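Local atomic coordinates of SusD superfamily protein (Parabacteroides distasonis, PDB entry 3OTN), a protein that probably binds carbohydrate or another nutrient at the outer membrane. Residues 443-448 and 454-459; 50-55 and 426-431. One frame throughout, in Å; residues are numbered along the deposited sequence.

Contact 1 of 2, residues 443-448 and 454-459; sequences VDFIGY and KVYTET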
loop_
_atom_site.group_PDB
_atom_site.type_symbol
_atom_site.label_atom_id
_atom_site.label_comp_id
_atom_site.label_asym_id
_atom_site.label_seq_id
_atom_site.Cartn_x
_atom_site.Cartn_y
_atom_site.Cartn_z
ATOM N N VAL A 443 -7.393 -6.028 -19.893
ATOM C CA VAL A 443 -7.864 -5.096 -20.917
ATOM C C VAL A 443 -7.187 -3.750 -20.678
ATOM O O VAL A 443 -6.697 -3.490 -19.588
ATOM C CB VAL A 443 -9.411 -4.977 -20.940
ATOM C CG1 VAL A 443 -10.057 -6.359 -20.989
ATOM C CG2 VAL A 443 -9.923 -4.260 -19.721
ATOM N N ASP A 444 -7.135 -2.900 -21.702
ATOM C CA ASP A 444 -6.504 -1.611 -21.545
ATOM C C ASP A 444 -7.255 -0.770 -20.541
ATOM O O ASP A 444 -8.496 -0.754 -20.530
ATOM C CB ASP A 444 -6.427 -0.859 -22.866
ATOM C CG ASP A 444 -5.429 -1.464 -23.814
ATOM O OD1 ASP A 444 -4.623 -2.332 -23.395
ATOM O OD2 ASP A 444 -5.468 -1.053 -24.982
ATOM N N PHE A 445 -6.485 -0.086 -19.692
ATOM C CA PHE A 445 -7.039 0.841 -18.715
ATOM C C PHE A 445 -7.915 1.864 -19.432
ATOM O O PHE A 445 -9.057 2.052 -19.035
ATOM C CB PHE A 445 -5.889 1.508 -17.971
ATOM C CG PHE A 445 -6.301 2.489 -16.891
ATOM C CD1 PHE A 445 -6.798 3.749 -17.205
ATOM C CD2 PHE A 445 -6.031 2.205 -15.557
ATOM C CE1 PHE A 445 -7.103 4.661 -16.206
ATOM C CE2 PHE A 445 -6.313 3.110 -14.573
ATOM C CZ PHE A 445 -6.862 4.350 -14.900
ATOM N N ILE A 446 -7.375 2.504 -20.479
ATOM C CA ILE A 446 -8.086 3.550 -21.227
ATOM C C ILE A 446 -9.107 2.828 -22.125
ATOM O O ILE A 446 -8.738 2.082 -23.023
ATOM C CB ILE A 446 -7.115 4.432 -22.062
ATOM C CG1 ILE A 446 -6.187 5.246 -21.143
ATOM C CG2 ILE A 446 -7.889 5.423 -22.988
ATOM C CD1 ILE A 446 -5.005 5.861 -21.880
ATOM N N GLY A 447 -10.386 3.011 -21.844
ATOM C CA GLY A 447 -11.451 2.215 -22.449
ATOM C C GLY A 447 -12.120 1.213 -21.518
ATOM O O GLY A 447 -13.217 0.744 -21.838
ATOM N N TYR A 448 -11.522 0.875 -20.364
ATOM C CA TYR A 448 -12.200 -0.050 -19.416
ATOM C C TYR A 448 -13.582 0.481 -18.987
ATOM O O TYR A 448 -13.705 1.655 -18.606
ATOM C CB TYR A 448 -11.368 -0.280 -18.162
ATOM C CG TYR A 448 -12.025 -1.161 -17.115
ATOM C CD1 TYR A 448 -12.219 -2.526 -17.342
ATOM C CD2 TYR A 448 -12.417 -0.629 -15.870
ATOM C CE1 TYR A 448 -12.821 -3.348 -16.376
ATOM C CE2 TYR A 448 -13.019 -1.436 -14.875
ATOM C CZ TYR A 448 -13.211 -2.788 -15.138
ATOM O OH TYR A 448 -13.787 -3.564 -14.164
ATOM N N LYS A 454 -19.367 3.078 -16.442
ATOM C CA LYS A 454 -18.447 4.228 -16.648
ATOM C C LYS A 454 -17.195 3.786 -17.385
ATOM O O LYS A 454 -16.703 2.685 -17.140
ATOM C CB LYS A 454 -18.073 4.861 -15.299
ATOM C CG LYS A 454 -19.292 5.275 -14.458
ATOM C CD LYS A 454 -20.165 6.323 -15.163
ATOM C CE LYS A 454 -21.339 6.724 -14.273
ATOM N NZ LYS A 454 -22.455 7.344 -15.050
ATOM N N VAL A 455 -16.657 4.658 -18.241
ATOM C CA VAL A 455 -15.502 4.308 -19.066
ATOM C C VAL A 455 -14.279 5.121 -18.652
ATOM O O VAL A 455 -14.333 6.352 -18.595
ATOM C CB VAL A 455 -15.812 4.479 -20.589
ATOM C CG1 VAL A 455 -14.569 4.169 -21.413
ATOM C CG2 VAL A 455 -16.996 3.561 -21.019
ATOM N N TYR A 456 -13.176 4.439 -18.339
ATOM C CA TYR A 456 -11.946 5.108 -17.914
ATOM C C TYR A 456 -11.268 5.778 -19.102
ATOM O O TYR A 456 -11.270 5.237 -20.219
ATOM C CB TYR A 456 -10.992 4.128 -17.227
ATOM C CG TYR A 456 -11.396 3.696 -15.815
ATOM C CD1 TYR A 456 -12.701 3.852 -15.337
ATOM C CD2 TYR A 456 -10.484 3.088 -14.970
ATOM C CE1 TYR A 456 -13.056 3.434 -14.060
ATOM C CE2 TYR A 456 -10.839 2.653 -13.679
ATOM C CZ TYR A 456 -12.127 2.813 -13.243
ATOM O OH TYR A 456 -12.500 2.382 -12.004
ATOM N N THR A 457 -10.740 6.975 -18.855
ATOM C CA THR A 457 -10.004 7.756 -19.817
ATOM C C THR A 457 -8.617 8.086 -19.267
ATOM O O THR A 457 -8.253 7.666 -18.144
ATOM C CB THR A 457 -10.755 9.062 -20.122
ATOM O OG1 THR A 457 -10.651 9.976 -19.009
ATOM C CG2 THR A 457 -12.247 8.787 -20.479
ATOM N N GLU A 458 -7.844 8.863 -20.027
ATOM C CA GLU A 458 -6.535 9.358 -19.587
ATOM C C GLU A 458 -6.611 10.095 -18.222
ATOM O O GLU A 458 -5.674 10.038 -17.402
ATOM C CB GLU A 458 -5.922 10.268 -20.671
ATOM C CG GLU A 458 -5.543 9.572 -22.003
ATOM C CD GLU A 458 -6.690 9.404 -23.035
ATOM O OE1 GLU A 458 -7.892 9.675 -22.754
ATOM O OE2 GLU A 458 -6.356 8.969 -24.149
ATOM N N THR A 459 -7.722 10.786 -17.979
ATOM C CA THR A 459 -7.948 11.513 -16.717
ATOM C C THR A 459 -7.762 10.662 -15.461
ATOM O O THR A 459 -7.110 11.102 -14.498
ATOM C CB THR A 459 -9.354 12.140 -16.713
ATOM O OG1 THR A 459 -9.472 12.982 -17.859
ATOM C CG2 THR A 459 -9.629 12.946 -15.447
#

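Contact 2 of 2, residues 50-55 and 426-431; sequences YMTGKA and FDMLRT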
loop_
_atom_site.group_PDB
_atom_site.type_symbol
_atom_site.label_atom_id
_atom_site.label_comp_id
_atom_site.label_asym_id
_atom_site.label_seq_id
_atom_site.Cartn_x
_atom_site.Cartn_y
_atom_site.Cartn_z
ATOM N N TYR A 50 -10.730 2.741 -4.139
ATOM C CA TYR A 50 -12.011 3.159 -4.751
ATOM C C TYR A 50 -12.037 3.247 -6.253
ATOM O O TYR A 50 -13.141 3.249 -6.822
ATOM C CB TYR A 50 -12.529 4.439 -4.117
ATOM C CG TYR A 50 -13.238 4.300 -2.779
ATOM C CD1 TYR A 50 -13.642 3.068 -2.253
ATOM C CD2 TYR A 50 -13.605 5.447 -2.079
ATOM C CE1 TYR A 50 -14.373 3.009 -1.072
ATOM C CE2 TYR A 50 -14.303 5.383 -0.893
ATOM C CZ TYR A 50 -14.673 4.162 -0.388
ATOM O OH TYR A 50 -15.402 4.153 0.788
HETATM N N MSE A 51 -10.887 3.241 -6.933
HETATM C CA MSE A 51 -10.906 3.304 -8.382
HETATM C C MSE A 51 -10.614 1.983 -9.073
HETATM O O MSE A 51 -10.718 1.925 -10.289
HETATM C CB MSE A 51 -9.968 4.373 -8.930
HETATM C CG MSE A 51 -10.371 5.796 -8.563
HETATM SE SE MSE A 51 -12.073 6.328 -9.341
HETATM C CE MSE A 51 -12.101 5.590 -11.055
ATOM N N THR A 52 -10.329 0.918 -8.322
ATOM C CA THR A 52 -10.055 -0.367 -8.932
ATOM C C THR A 52 -11.266 -0.973 -9.609
ATOM O O THR A 52 -11.099 -1.813 -10.483
ATOM C CB THR A 52 -9.543 -1.444 -7.940
ATOM O OG1 THR A 52 -10.588 -1.786 -7.028
ATOM C CG2 THR A 52 -8.312 -0.974 -7.168
ATOM N N GLY A 53 -12.470 -0.583 -9.186
ATOM C CA GLY A 53 -13.690 -1.250 -9.606
ATOM C C GLY A 53 -13.987 -2.574 -8.906
ATOM O O GLY A 53 -14.956 -3.269 -9.264
ATOM N N LYS A 54 -13.186 -2.911 -7.889
ATOM C CA LYS A 54 -13.334 -4.145 -7.119
ATOM C C LYS A 54 -13.825 -3.916 -5.681
ATOM O O LYS A 54 -13.898 -4.868 -4.894
ATOM C CB LYS A 54 -12.000 -4.885 -7.006
ATOM C CG LYS A 54 -11.166 -4.997 -8.246
ATOM C CD LYS A 54 -11.779 -5.773 -9.324
ATOM C CE LYS A 54 -10.735 -6.107 -10.399
ATOM N NZ LYS A 54 -11.433 -6.261 -11.711
ATOM N N ALA A 55 -14.159 -2.677 -5.349
ATOM C CA ALA A 55 -14.669 -2.336 -4.030
ATOM C C ALA A 55 -15.766 -1.304 -4.169
ATOM O O ALA A 55 -15.722 -0.443 -5.055
ATOM C CB ALA A 55 -13.544 -1.773 -3.157
ATOM N N PHE A 426 -1.981 0.823 -7.970
ATOM C CA PHE A 426 -0.624 1.080 -8.487
ATOM C C PHE A 426 -0.199 0.086 -9.602
ATOM O O PHE A 426 0.393 0.505 -10.600
ATOM C CB PHE A 426 0.406 1.065 -7.353
ATOM C CG PHE A 426 0.262 2.216 -6.360
ATOM C CD1 PHE A 426 -0.091 3.492 -6.770
ATOM C CD2 PHE A 426 0.489 1.993 -5.011
ATOM C CE1 PHE A 426 -0.199 4.543 -5.847
ATOM C CE2 PHE A 426 0.391 3.013 -4.088
ATOM C CZ PHE A 426 0.048 4.296 -4.501
ATOM N N ASP A 427 -0.534 -1.196 -9.457
ATOM C CA ASP A 427 -0.320 -2.164 -10.572
ATOM C C ASP A 427 -1.054 -1.747 -11.879
ATOM O O ASP A 427 -0.488 -1.769 -12.982
ATOM C CB ASP A 427 -0.811 -3.564 -10.194
ATOM C CG ASP A 427 0.044 -4.249 -9.171
ATOM O OD1 ASP A 427 1.121 -3.749 -8.754
ATOM O OD2 ASP A 427 -0.375 -5.367 -8.785
HETATM N N MSE A 428 -2.302 -1.349 -11.733
HETATM C CA MSE A 428 -3.099 -0.894 -12.861
HETATM C C MSE A 428 -2.461 0.323 -13.561
HETATM O O MSE A 428 -2.444 0.390 -14.785
HETATM C CB MSE A 428 -4.545 -0.600 -12.434
HETATM C CG MSE A 428 -5.334 -1.828 -11.995
HETATM SE SE MSE A 428 -7.077 -1.298 -11.297
HETATM C CE MSE A 428 -7.953 -3.029 -11.026
ATOM N N LEU A 429 -1.921 1.257 -12.789
ATOM C CA LEU A 429 -1.310 2.461 -13.363
ATOM C C LEU A 429 0.007 2.144 -14.106
ATOM O O LEU A 429 0.256 2.693 -15.183
ATOM C CB LEU A 429 -1.055 3.502 -12.272
ATOM C CG LEU A 429 -2.299 4.114 -11.585
ATOM C CD1 LEU A 429 -1.861 5.198 -10.600
ATOM C CD2 LEU A 429 -3.344 4.692 -12.617
ATOM N N ARG A 430 0.840 1.270 -13.550
ATOM C CA ARG A 430 2.132 0.978 -14.171
ATOM C C ARG A 430 2.048 0.031 -15.368
ATOM O O ARG A 430 2.909 0.104 -16.243
ATOM C CB ARG A 430 3.192 0.530 -13.136
ATOM C CG ARG A 430 2.979 -0.812 -12.547
ATOM C CD ARG A 430 4.041 -1.115 -11.485
ATOM N NE ARG A 430 3.650 -2.330 -10.799
ATOM C CZ ARG A 430 3.718 -3.552 -11.338
ATOM N NH1 ARG A 430 4.236 -3.753 -12.565
ATOM N NH2 ARG A 430 3.278 -4.580 -10.647
ATOM N N THR A 431 1.009 -0.805 -15.433
ATOM C CA THR A 431 0.786 -1.669 -16.586
ATOM C C THR A 431 -0.194 -1.036 -17.586
ATOM O O THR A 431 -0.193 -1.411 -18.744
ATOM C CB THR A 431 0.226 -3.047 -16.168
ATOM O OG1 THR A 431 -1.061 -2.911 -15.536
ATOM C CG2 THR A 431 1.166 -3.740 -15.217
#

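Contact 1 of 2, residues 443-448 and 454-459
Tyr456 meets both Phe445 and Tyr448 in a three-ring aromatic cluster, where a type II beta turn, Phe445 to Tyr448, meets an irregular segment of the SusD-type fold. How a turn and a loop without regular structure can share one packed face is well illustrated here. Two backbone bonds hold the pair in line: the N of Gly447 donates to the O of Tyr456 at 2.9 Å, and the N of Tyr456 donates to the O of Tyr448 at 2.8 Å. The CA of Val455 adds a C-H...O contact to that same Tyr448 oxygen.

The buried side is tight and aromatic. Tyr448 sends its edge onto a face of Tyr456, a T-shaped pair with planes at 79° and CD2 of Tyr448 sitting over the centre of the Tyr456 ring. With CG anti to the backbone N (chi1 -179°), Phe445 reaches back so that CD2 of Tyr456 lies over the rim of its face, 3.8 Å from CZ of Phe445; these two rings are inclined at 58°. Ile434 of strand 433-435 touches all three aromatics, and the hydroxyl of Tyr456 bonds outside the pair, to the O of Met51.

The outer side is looser. Ile446 lies on the surface there, crossing the side chain of Glu458 at about a right angle in one of the two conformers modelled for the glutamate, so this part of the packing is doubtful. Gly447 and Val455 meet through a carbonyl and a methyl, with CG1 of Val455 3.7 Å from the O of Gly447.

Contact 2 of 2, residues 50-55 and 426-431
The selenomethionine Met428 meets Thr52 with the end of its side chain, its methyl CE lying 3.4 Å from the O of Thr52 and 3.8 Å from its CB. One long side chain thus bridges a helix and a loop whose backbones stay well apart: even the nearest CA atoms, those of Thr52 and Met428, are 8.0 Å from each other. Helix 424-431 belongs to the C-terminal half of this SusD-family protein and the loop to its N-terminal part, so the contact is buried packing between distant regions of the sequence.

Conformation explains the reach. Met428 leaves the helix with CG beside the backbone N, and from there the chain runs fully extended (chi2 174°, chi3 173°), carrying SE to 3.9 Å from the CA of Thr52. Thr52 is held differently. Its OG1 stands between the backbone N and the carbonyl carbon (chi1 67°), where it accepts from the N of Lys54 at 3.0 Å in an ST turn; the same hydroxyl also bonds to the O of Glu49. Lys54 bends at chi2 and crosses the selenomethionine obliquely, its CE approaching CE of Met428 to 4.2 Å, while NZ continues to the O of Arg435 and the carboxylate of Asp437. Tyr415 of helix 403-418 touches both Met428 and Lys54.

Across the two segments the chemistry is therefore that of van der Waals contact: the hydroxyl and the ammonium are engaged elsewhere, and the selenomethionine meets the threonine backbone and CB and the aliphatic end of the lysine.

How the contacts relate
From the N terminus, after helix 15-25 and two short strands, the chain reaches the loop 50-55, then passes through 370 residues, many of them helical, before helix 424-431 returns to it and closes contact 2. Contact 1 follows in series: strand 442-444 leads into the turn, and five intervening residues bring 454-459 back to close a short local loop. The two neither nest nor cross, yet their centres lie about 11 Å apart and they touch directly. Phe445 CE2 packs 3.9 Å from Leu429 CD2, so the turn rests on the helix of contact 2. Together the long-range and local closures tie the N-terminal loop, helix 424-431 and the chain leading to helix 467-472 into one neighbourhood.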